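Local coordinates for Lmo2812 protein (Listeria monocytogenes EGD-e, PDB 5ZQA) that is a penicillin-binding protein of the peptidase S11 family that probably acts as a serine-type D-Ala-D-Ala carboxypeptidase in peptidoglycan metabolism, at residues L63-L71 with F139-L150; V192-T200 with L216-L225. All blocks are in the same frame, centred on the assembly; numbering follows the deposited sequence.

Overall arrangement
The chain first lays down strands 37-42 and 48-52, then enters helix 65-77, where interaction 1 begins. The 67 residues that follow, about half of them helical and including helices 111-120 and 124-135, form an excursion closed when helix 139-150 packs back on 63-71. Helix 175-188 leads on to interaction 2, which closes a much shorter loop: 15 residues with two short strands separate 192-200 from 216-225. The contacts are in series, neither nested nor crossed, with centres about 22 Å apart. Interaction 1 joins two helices, while interaction 2 ties a short helix to edge strand 222-230 of the five-stranded sheet. They meet where L66 CD1 touches L225 CD2, 3.8 Å apart.

Interaction 1: residues L63-L71 with F139-L150; sequences LSKLMTAFL and FPKEMNNQAKKL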
loop_
_atom_site.group_PDB
_atom_site.type_symbol
_atom_site.label_atom_id
_atom_site.label_comp_id
_atom_site.label_asym_id
_atom_site.label_seq_id
_atom_site.Cartn_x
_atom_site.Cartn_y
_atom_site.Cartn_z
ATOM N N LEU A 63 1.323 3.338 2.935
ATOM C CA LEU A 63 0.648 3.186 1.640
ATOM C C LEU A 63 1.662 3.470 0.534
ATOM O O LEU A 63 1.496 3.013 -0.601
ATOM C CB LEU A 63 -0.576 4.097 1.517
ATOM C CG LEU A 63 -1.679 3.882 2.571
ATOM C CD1 LEU A 63 -2.835 4.842 2.326
ATOM C CD2 LEU A 63 -2.161 2.437 2.568
ATOM N N SER A 64 2.734 4.191 0.881
ATOM C CA SER A 64 3.851 4.422 -0.038
ATOM C C SER A 64 4.428 3.137 -0.609
ATOM O O SER A 64 4.971 3.132 -1.729
ATOM C CB SER A 64 4.985 5.173 0.663
ATOM O OG SER A 64 4.568 6.440 1.129
ATOM N N LYS A 65 4.325 2.051 0.152
ATOM C CA LYS A 65 4.868 0.776 -0.295
ATOM C C LYS A 65 4.205 0.244 -1.560
ATOM O O LYS A 65 4.784 -0.604 -2.244
ATOM C CB LYS A 65 4.759 -0.256 0.824
ATOM C CG LYS A 65 5.651 0.063 2.022
ATOM C CD LYS A 65 5.392 -0.913 3.154
ATOM C CE LYS A 65 6.444 -0.788 4.257
ATOM N NZ LYS A 65 6.227 0.430 5.061
ATOM N N LEU A 66 3.022 0.750 -1.902
ATOM C CA LEU A 66 2.398 0.345 -3.163
ATOM C C LEU A 66 3.192 0.875 -4.354
ATOM O O LEU A 66 3.271 0.213 -5.387
ATOM C CB LEU A 66 0.948 0.822 -3.243
ATOM C CG LEU A 66 0.028 0.117 -2.235
ATOM C CD1 LEU A 66 -1.370 0.700 -2.268
ATOM C CD2 LEU A 66 -0.037 -1.392 -2.494
ATOM N N MET A 67 3.791 2.056 -4.214
ATOM C CA MET A 67 4.596 2.579 -5.313
ATOM C C MET A 67 5.913 1.820 -5.387
ATOM O O MET A 67 6.395 1.510 -6.480
ATOM C CB MET A 67 4.869 4.078 -5.162
ATOM C CG MET A 67 5.829 4.618 -6.236
ATOM S SD MET A 67 5.235 4.408 -7.929
ATOM C CE MET A 67 4.140 5.821 -8.078
ATOM N N THR A 68 6.493 1.508 -4.230
ATOM C CA THR A 68 7.692 0.681 -4.228
ATOM C C THR A 68 7.401 -0.688 -4.857
ATOM O O THR A 68 8.196 -1.163 -5.663
ATOM C CB THR A 68 8.252 0.537 -2.805
ATOM O OG1 THR A 68 8.470 1.858 -2.287
ATOM C CG2 THR A 68 9.586 -0.244 -2.777
ATOM N N ALA A 69 6.261 -1.295 -4.513
ATOM C CA ALA A 69 5.857 -2.568 -5.125
ATOM C C ALA A 69 5.758 -2.434 -6.641
ATOM O O ALA A 69 6.253 -3.299 -7.377
ATOM C CB ALA A 69 4.522 -3.053 -4.538
ATOM N N PHE A 70 5.120 -1.363 -7.111
ATOM C CA PHE A 70 4.980 -1.131 -8.549
ATOM C C PHE A 70 6.339 -1.123 -9.233
ATOM O O PHE A 70 6.532 -1.780 -10.258
ATOM C CB PHE A 70 4.241 0.192 -8.826
ATOM C CG PHE A 70 3.940 0.417 -10.281
ATOM C CD1 PHE A 70 2.811 -0.131 -10.857
ATOM C CD2 PHE A 70 4.809 1.142 -11.083
ATOM C CE1 PHE A 70 2.532 0.065 -12.204
ATOM C CE2 PHE A 70 4.536 1.336 -12.420
ATOM C CZ PHE A 70 3.394 0.794 -12.977
ATOM N N LEU A 71 7.289 -0.411 -8.640
ATOM C CA LEU A 71 8.611 -0.293 -9.234
ATOM C C LEU A 71 9.425 -1.599 -9.172
ATOM O O LEU A 71 10.196 -1.893 -10.095
ATOM C CB LEU A 71 9.368 0.864 -8.572
ATOM C CG LEU A 71 8.790 2.215 -9.012
ATOM C CD1 LEU A 71 9.388 3.359 -8.200
ATOM C CD2 LEU A 71 9.008 2.462 -10.505
ATOM N N PHE A 139 16.023 6.738 -5.004
ATOM C CA PHE A 139 14.749 6.047 -5.203
ATOM C C PHE A 139 13.503 6.936 -5.030
ATOM O O PHE A 139 12.565 6.807 -5.816
ATOM C CB PHE A 139 14.635 4.833 -4.284
ATOM C CG PHE A 139 13.500 3.915 -4.653
ATOM C CD1 PHE A 139 13.538 3.174 -5.827
ATOM C CD2 PHE A 139 12.390 3.808 -3.829
ATOM C CE1 PHE A 139 12.488 2.330 -6.174
ATOM C CE2 PHE A 139 11.339 2.956 -4.168
ATOM C CZ PHE A 139 11.387 2.222 -5.337
ATOM N N PRO A 140 13.476 7.845 -4.032
ATOM C CA PRO A 140 12.284 8.705 -3.944
ATOM C C PRO A 140 12.030 9.510 -5.217
ATOM O O PRO A 140 10.876 9.706 -5.601
ATOM C CB PRO A 140 12.608 9.628 -2.770
ATOM C CG PRO A 140 13.496 8.790 -1.900
ATOM C CD PRO A 140 14.351 8.012 -2.855
ATOM N N LYS A 141 13.092 9.956 -5.878
ATOM C CA LYS A 141 12.933 10.668 -7.145
ATOM C C LYS A 141 12.285 9.762 -8.191
ATOM O O LYS A 141 11.429 10.199 -8.959
ATOM C CB LYS A 141 14.287 11.190 -7.641
ATOM C CG LYS A 141 14.239 11.953 -8.966
ATOM C CD LYS A 141 15.266 13.089 -8.981
ATOM C CE LYS A 141 16.624 12.612 -8.478
ATOM N NZ LYS A 141 17.651 13.693 -8.433
ATOM N N GLU A 142 12.662 8.489 -8.206
ATOM C CA GLU A 142 12.052 7.549 -9.140
ATOM C C GLU A 142 10.594 7.267 -8.789
ATOM O O GLU A 142 9.766 7.114 -9.683
ATOM C CB GLU A 142 12.851 6.251 -9.186
ATOM C CG GLU A 142 14.217 6.409 -9.846
ATOM C CD GLU A 142 14.120 6.842 -11.305
ATOM O OE1 GLU A 142 13.069 6.598 -11.940
ATOM O OE2 GLU A 142 15.097 7.428 -11.818
ATOM N N MET A 143 10.276 7.226 -7.498
ATOM C CA MET A 143 8.884 7.076 -7.078
ATOM C C MET A 143 8.042 8.236 -7.599
ATOM O O MET A 143 6.949 8.039 -8.117
ATOM C CB MET A 143 8.773 7.008 -5.546
ATOM C CG MET A 143 9.458 5.815 -4.909
ATOM S SD MET A 143 9.412 5.891 -3.100
ATOM C CE MET A 143 7.761 5.262 -2.759
ATOM N N ASN A 144 8.554 9.457 -7.452
ATOM C CA ASN A 144 7.805 10.627 -7.904
ATOM C C ASN A 144 7.776 10.731 -9.433
ATOM O O ASN A 144 6.776 11.174 -10.016
ATOM C CB ASN A 144 8.395 11.872 -7.260
ATOM C CG ASN A 144 8.085 11.934 -5.790
ATOM O OD1 ASN A 144 6.941 11.740 -5.400
ATOM N ND2 ASN A 144 9.099 12.166 -4.962
ATOM N N ASN A 145 8.849 10.287 -10.085
ATOM C CA ASN A 145 8.838 10.212 -11.542
ATOM C C ASN A 145 7.753 9.276 -12.040
ATOM O O ASN A 145 7.057 9.581 -13.006
ATOM C CB ASN A 145 10.197 9.758 -12.071
ATOM C CG ASN A 145 11.206 10.880 -12.109
ATOM O OD1 ASN A 145 10.858 12.051 -11.940
ATOM N ND2 ASN A 145 12.462 10.534 -12.356
ATOM N N GLN A 146 7.598 8.137 -11.376
ATOM C CA GLN A 146 6.581 7.175 -11.776
ATOM C C GLN A 146 5.185 7.716 -11.495
ATOM O O GLN A 146 4.269 7.480 -12.277
ATOM C CB GLN A 146 6.782 5.830 -11.063
ATOM C CG GLN A 146 5.794 4.756 -11.517
ATOM C CD GLN A 146 5.924 4.415 -12.999
ATOM O OE1 GLN A 146 4.960 4.521 -13.759
ATOM N NE2 GLN A 146 7.111 3.990 -13.410
ATOM N N ALA A 147 5.038 8.451 -10.392
ATOM C CA ALA A 147 3.764 9.071 -10.055
ATOM C C ALA A 147 3.330 9.975 -11.200
ATOM O O ALA A 147 2.187 9.910 -11.658
ATOM C CB ALA A 147 3.866 9.860 -8.743
ATOM N N LYS A 148 4.254 10.805 -11.675
ATOM C CA LYS A 148 3.962 11.703 -12.792
ATOM C C LYS A 148 3.637 10.914 -14.060
ATOM O O LYS A 148 2.662 11.204 -14.764
ATOM C CB LYS A 148 5.145 12.639 -13.044
ATOM C CG LYS A 148 4.978 13.515 -14.266
ATOM C CD LYS A 148 6.213 14.355 -14.505
ATOM C CE LYS A 148 7.407 13.497 -14.884
ATOM N NZ LYS A 148 8.625 14.344 -15.060
ATOM N N LYS A 149 4.456 9.905 -14.339
ATOM C CA LYS A 149 4.326 9.117 -15.561
ATOM C C LYS A 149 2.976 8.423 -15.609
ATOM O O LYS A 149 2.382 8.276 -16.679
ATOM C CB LYS A 149 5.463 8.093 -15.655
ATOM C CG LYS A 149 5.490 7.291 -16.939
ATOM C CD LYS A 149 6.621 6.271 -16.911
ATOM C CE LYS A 149 6.600 5.373 -18.141
ATOM N NZ LYS A 149 7.600 4.271 -18.037
ATOM N N LEU A 150 2.490 8.019 -14.440
ATOM C CA LEU A 150 1.222 7.311 -14.324
ATOM C C LEU A 150 0.004 8.219 -14.346
ATOM O O LEU A 150 -1.118 7.742 -14.506
ATOM C CB LEU A 150 1.193 6.495 -13.040
ATOM C CG LEU A 150 2.095 5.273 -13.076
ATOM C CD1 LEU A 150 1.836 4.412 -11.840
ATOM C CD2 LEU A 150 1.896 4.492 -14.369
#
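The F70 ring has L150 over one face: methyl CD1 makes a CH-pi contact 4.2 Å from the ring centroid and 16° off its normal. At the edge of the same ring, Q146 NE2 lies in the plane. The Q146 amide is tilted 52° to the ring, and its CD comes obliquely to within 3.4 Å of F70 CE2. The F139 ring receives T68 OG1 at its edge, 3.6 Å from F139 CE2; this hydroxyl finds its hydrogen bond elsewhere, at A161 O. L71 CD1 meets the F139 ring obliquely, 3.7 Å from F139 CZ, and L71 sits as a knob among F139, E142, M143 and Q146, its two methyls reaching different residues of that hole.

Unbranched methionines suit the centre because they can bend. M67 and M143 run alongside each other, head to tail. With CG anti to the backbone N (chi1 174°) and two further bends, M67 sets SD 3.6 Å from Q146 CG and carries CE to the backbone of the other helix, 3.6 Å from M143 O. Small A147 lets CE approach there. M143 in turn brings its own CE 3.5 Å from T68 OG1.

The helices cross almost at right angles, axes 10.1 Å apart. Helix 175-188 adds L181 beside M67 and K184 beside L150, and M118 of helix 111-120 touches T68. F70 also packs edge-to-face with H189, a magnesium ligand. K65, the predicted proton acceptor, starts away from helix 139-150; its NZ is hydrogen-bonded to S62 OG, and its side chain touches K226 of strand 222-230.

Interaction 2: residues V192-T200 with L216-L225; sequences VLETTSKPT and LGSIQGLDGL
T196 turns its hydroxyl onto the backbone of the strand: OG1 donates to D223 O over 2.8 Å, in the carbonyl plane and on a lone pair, with a C=O...donor angle of 144°. A chi1 of 62° wedges T196 OG1 between the backbone N and the carbonyl carbon and sets T196 CG2 anti to the carbonyl carbon, where it lies 3.6 Å from L225 O. Threonine thus serves both needs, a donor on one branch and a methyl on the other. G224, with no side chain, allows T196 OG1 to come within 3.6 Å of G224 CA.

One turn earlier, L193 spreads its two methyls. L193 CD1 lies obliquely against the D223 carboxylate, 3.7 Å from D223 OD2, whereas L193 CD2 meets L225 CD1 at 3.9 Å, the leucines lying nearly perpendicular. The aspartate's charge is answered by a salt bridge from its OD1 to R247. S197 lies with its CB 3.8 Å from D223 CB and folds its hydroxyl back to L193 O, which also accepts from S197 N, so L193 O is gripped by two donors from one residue.

L216 comes from the far end of the loop, and its methyls lie against the carbonyl oxygens of T196 and S197: L216 CD1 is 3.6 Å from T196 O. The P199 ring adds a looser apolar contact, its CG near L216 CB.

A classic beta bulge interrupts the strand here, with two residues, D223 and G224, set against the single T240 of strand 236-243, and a cis peptide joins G224 to L225. Strand 236-243 flanks the strand, contributing I238 beside L225. Helix 175-188 brings I186 to L193 and S182 to L225, while V192 and T195 face Y115 of helix 111-120. Next in the strand is K226, predicted to bind substrate.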
loop_
_atom_site.group_PDB
_atom_site.type_symbol
_atom_site.label_atom_id
_atom_site.label_comp_id
_atom_site.label_asym_id
_atom_site.label_seq_id
_atom_site.Cartn_x
_atom_site.Cartn_y
_atom_site.Cartn_z
ATOM N N VAL A 192 -0.164 -8.847 -8.189
ATOM C CA VAL A 192 0.068 -8.279 -6.863
ATOM C C VAL A 192 -0.972 -8.821 -5.884
ATOM O O VAL A 192 -0.677 -9.025 -4.699
ATOM C CB VAL A 192 0.055 -6.720 -6.904
ATOM C CG1 VAL A 192 -1.333 -6.161 -7.214
ATOM C CG2 VAL A 192 0.599 -6.146 -5.586
ATOM N N LEU A 193 -2.174 -9.097 -6.390
ATOM C CA LEU A 193 -3.257 -9.575 -5.546
ATOM C C LEU A 193 -3.015 -11.013 -5.082
ATOM O O LEU A 193 -3.592 -11.443 -4.090
ATOM C CB LEU A 193 -4.591 -9.456 -6.283
ATOM C CG LEU A 193 -4.932 -8.038 -6.762
ATOM C CD1 LEU A 193 -6.216 -8.076 -7.566
ATOM C CD2 LEU A 193 -5.075 -7.105 -5.581
ATOM N N GLU A 194 -2.155 -11.749 -5.785
ATOM C CA GLU A 194 -1.779 -13.082 -5.337
ATOM C C GLU A 194 -1.087 -13.009 -3.980
ATOM O O GLU A 194 -1.225 -13.924 -3.164
ATOM C CB GLU A 194 -0.882 -13.771 -6.376
ATOM C CG GLU A 194 -1.635 -14.094 -7.668
ATOM C CD GLU A 194 -0.740 -14.634 -8.785
ATOM O OE1 GLU A 194 0.370 -15.130 -8.497
ATOM O OE2 GLU A 194 -1.162 -14.567 -9.959
ATOM N N THR A 195 -0.364 -11.916 -3.725
ATOM C CA THR A 195 0.311 -11.743 -2.445
ATOM C C THR A 195 -0.608 -11.062 -1.428
ATOM O O THR A 195 -0.721 -11.520 -0.292
ATOM C CB THR A 195 1.628 -10.932 -2.599
ATOM O OG1 THR A 195 2.533 -11.647 -3.449
ATOM C CG2 THR A 195 2.302 -10.710 -1.255
ATOM N N THR A 196 -1.297 -10.000 -1.848
ATOM C CA THR A 196 -2.082 -9.211 -0.896
ATOM C C THR A 196 -3.353 -9.917 -0.442
ATOM O O THR A 196 -3.964 -9.504 0.542
ATOM C CB THR A 196 -2.450 -7.811 -1.471
ATOM O OG1 THR A 196 -3.254 -7.955 -2.649
ATOM C CG2 THR A 196 -1.178 -7.019 -1.811
ATOM N N SER A 197 -3.741 -10.995 -1.118
ATOM C CA SER A 197 -4.930 -11.735 -0.700
ATOM C C SER A 197 -4.623 -12.789 0.355
ATOM O O SER A 197 -5.546 -13.420 0.874
ATOM C CB SER A 197 -5.599 -12.412 -1.895
ATOM O OG SER A 197 -4.740 -13.402 -2.432
ATOM N N LYS A 198 -3.345 -12.987 0.675
ATOM C CA LYS A 198 -2.961 -14.039 1.615
ATOM C C LYS A 198 -2.928 -13.558 3.075
ATOM O O LYS A 198 -2.184 -12.634 3.416
ATOM C CB LYS A 198 -1.591 -14.605 1.234
ATOM C CG LYS A 198 -1.560 -15.387 -0.072
ATOM C CD LYS A 198 -0.156 -15.936 -0.314
ATOM C CE LYS A 198 -0.099 -16.809 -1.555
ATOM N NZ LYS A 198 1.288 -17.281 -1.821
ATOM N N PRO A 199 -3.718 -14.196 3.955
ATOM C CA PRO A 199 -3.664 -13.827 5.376
ATOM C C PRO A 199 -2.312 -14.117 6.030
ATOM O O PRO A 199 -1.932 -13.431 6.981
ATOM C CB PRO A 199 -4.752 -14.702 6.006
ATOM C CG PRO A 199 -5.691 -14.998 4.885
ATOM C CD PRO A 199 -4.822 -15.125 3.665
ATOM N N THR A 200 -1.627 -15.144 5.537
ATOM C CA THR A 200 -0.286 -15.488 5.992
ATOM C C THR A 200 0.555 -15.819 4.764
ATOM O O THR A 200 0.068 -16.460 3.833
ATOM C CB THR A 200 -0.284 -16.695 6.956
ATOM O OG1 THR A 200 -1.113 -16.418 8.094
ATOM C CG2 THR A 200 1.121 -16.985 7.428
ATOM N N LEU A 216 -9.425 -9.798 5.163
ATOM C CA LEU A 216 -9.312 -10.970 4.310
ATOM C C LEU A 216 -10.145 -12.105 4.898
ATOM O O LEU A 216 -9.982 -12.457 6.064
ATOM C CB LEU A 216 -7.848 -11.393 4.154
ATOM C CG LEU A 216 -6.960 -10.397 3.408
ATOM C CD1 LEU A 216 -5.493 -10.816 3.546
ATOM C CD2 LEU A 216 -7.352 -10.281 1.934
ATOM N N GLY A 217 -11.051 -12.651 4.088
ATOM C CA GLY A 217 -11.940 -13.709 4.543
ATOM C C GLY A 217 -13.193 -13.208 5.242
ATOM O O GLY A 217 -14.051 -14.008 5.631
ATOM N N SER A 218 -13.305 -11.890 5.407
ATOM C CA SER A 218 -14.469 -11.286 6.061
ATOM C C SER A 218 -15.395 -10.560 5.091
ATOM O O SER A 218 -16.593 -10.415 5.340
ATOM C CB SER A 218 -14.016 -10.316 7.144
ATOM O OG SER A 218 -13.392 -11.018 8.202
ATOM N N ILE A 219 -14.826 -10.080 3.993
ATOM C CA ILE A 219 -15.601 -9.436 2.936
ATOM C C ILE A 219 -15.428 -10.259 1.681
ATOM O O ILE A 219 -14.304 -10.439 1.203
ATOM C CB ILE A 219 -15.140 -7.987 2.677
ATOM C CG1 ILE A 219 -15.359 -7.126 3.923
ATOM C CG2 ILE A 219 -15.883 -7.404 1.483
ATOM C CD1 ILE A 219 -14.988 -5.670 3.742
ATOM N N GLN A 220 -16.528 -10.775 1.149
ATOM C CA GLN A 220 -16.439 -11.616 -0.032
ATOM C C GLN A 220 -15.817 -10.825 -1.173
ATOM O O GLN A 220 -16.151 -9.660 -1.388
ATOM C CB GLN A 220 -17.819 -12.155 -0.429
ATOM C CG GLN A 220 -17.763 -13.222 -1.500
ATOM C CD GLN A 220 -17.670 -12.652 -2.895
ATOM O OE1 GLN A 220 -18.241 -11.599 -3.188
ATOM N NE2 GLN A 220 -16.947 -13.344 -3.770
ATOM N N GLY A 221 -14.880 -11.458 -1.870
ATOM C CA GLY A 221 -14.257 -10.844 -3.026
ATOM C C GLY A 221 -13.083 -9.931 -2.702
ATOM O O GLY A 221 -12.389 -9.486 -3.610
ATOM N N LEU A 222 -12.859 -9.641 -1.423
ATOM C CA LEU A 222 -11.780 -8.723 -1.051
ATOM C C LEU A 222 -10.423 -9.405 -1.174
ATOM O O LEU A 222 -10.209 -10.469 -0.587
ATOM C CB LEU A 222 -11.979 -8.189 0.373
ATOM C CG LEU A 222 -10.945 -7.122 0.753
ATOM C CD1 LEU A 222 -11.567 -5.752 0.753
ATOM C CD2 LEU A 222 -10.278 -7.412 2.082
ATOM N N ASP A 223 -9.507 -8.798 -1.926
ATOM C CA ASP A 223 -8.212 -9.436 -2.171
ATOM C C ASP A 223 -7.020 -8.483 -2.016
ATOM O O ASP A 223 -5.899 -8.811 -2.414
ATOM C CB ASP A 223 -8.182 -10.103 -3.558
ATOM C CG ASP A 223 -8.691 -9.210 -4.688
ATOM O OD1 ASP A 223 -8.840 -7.986 -4.496
ATOM O OD2 ASP A 223 -8.952 -9.757 -5.791
ATOM N N GLY A 224 -7.251 -7.333 -1.392
ATOM C CA GLY A 224 -6.176 -6.379 -1.150
ATOM C C GLY A 224 -6.709 -5.192 -0.363
ATOM O O GLY A 224 -7.892 -5.180 -0.008
ATOM N N LEU A 225 -5.887 -4.168 -0.131
ATOM C CA LEU A 225 -4.585 -4.019 -0.753
ATOM C C LEU A 225 -3.450 -3.669 0.230
ATOM O O LEU A 225 -2.388 -4.274 0.189
ATOM C CB LEU A 225 -4.673 -2.937 -1.835
ATOM C CG LEU A 225 -3.580 -2.837 -2.892
ATOM C CD1 LEU A 225 -3.433 -4.147 -3.660
ATOM C CD2 LEU A 225 -3.915 -1.703 -3.851
#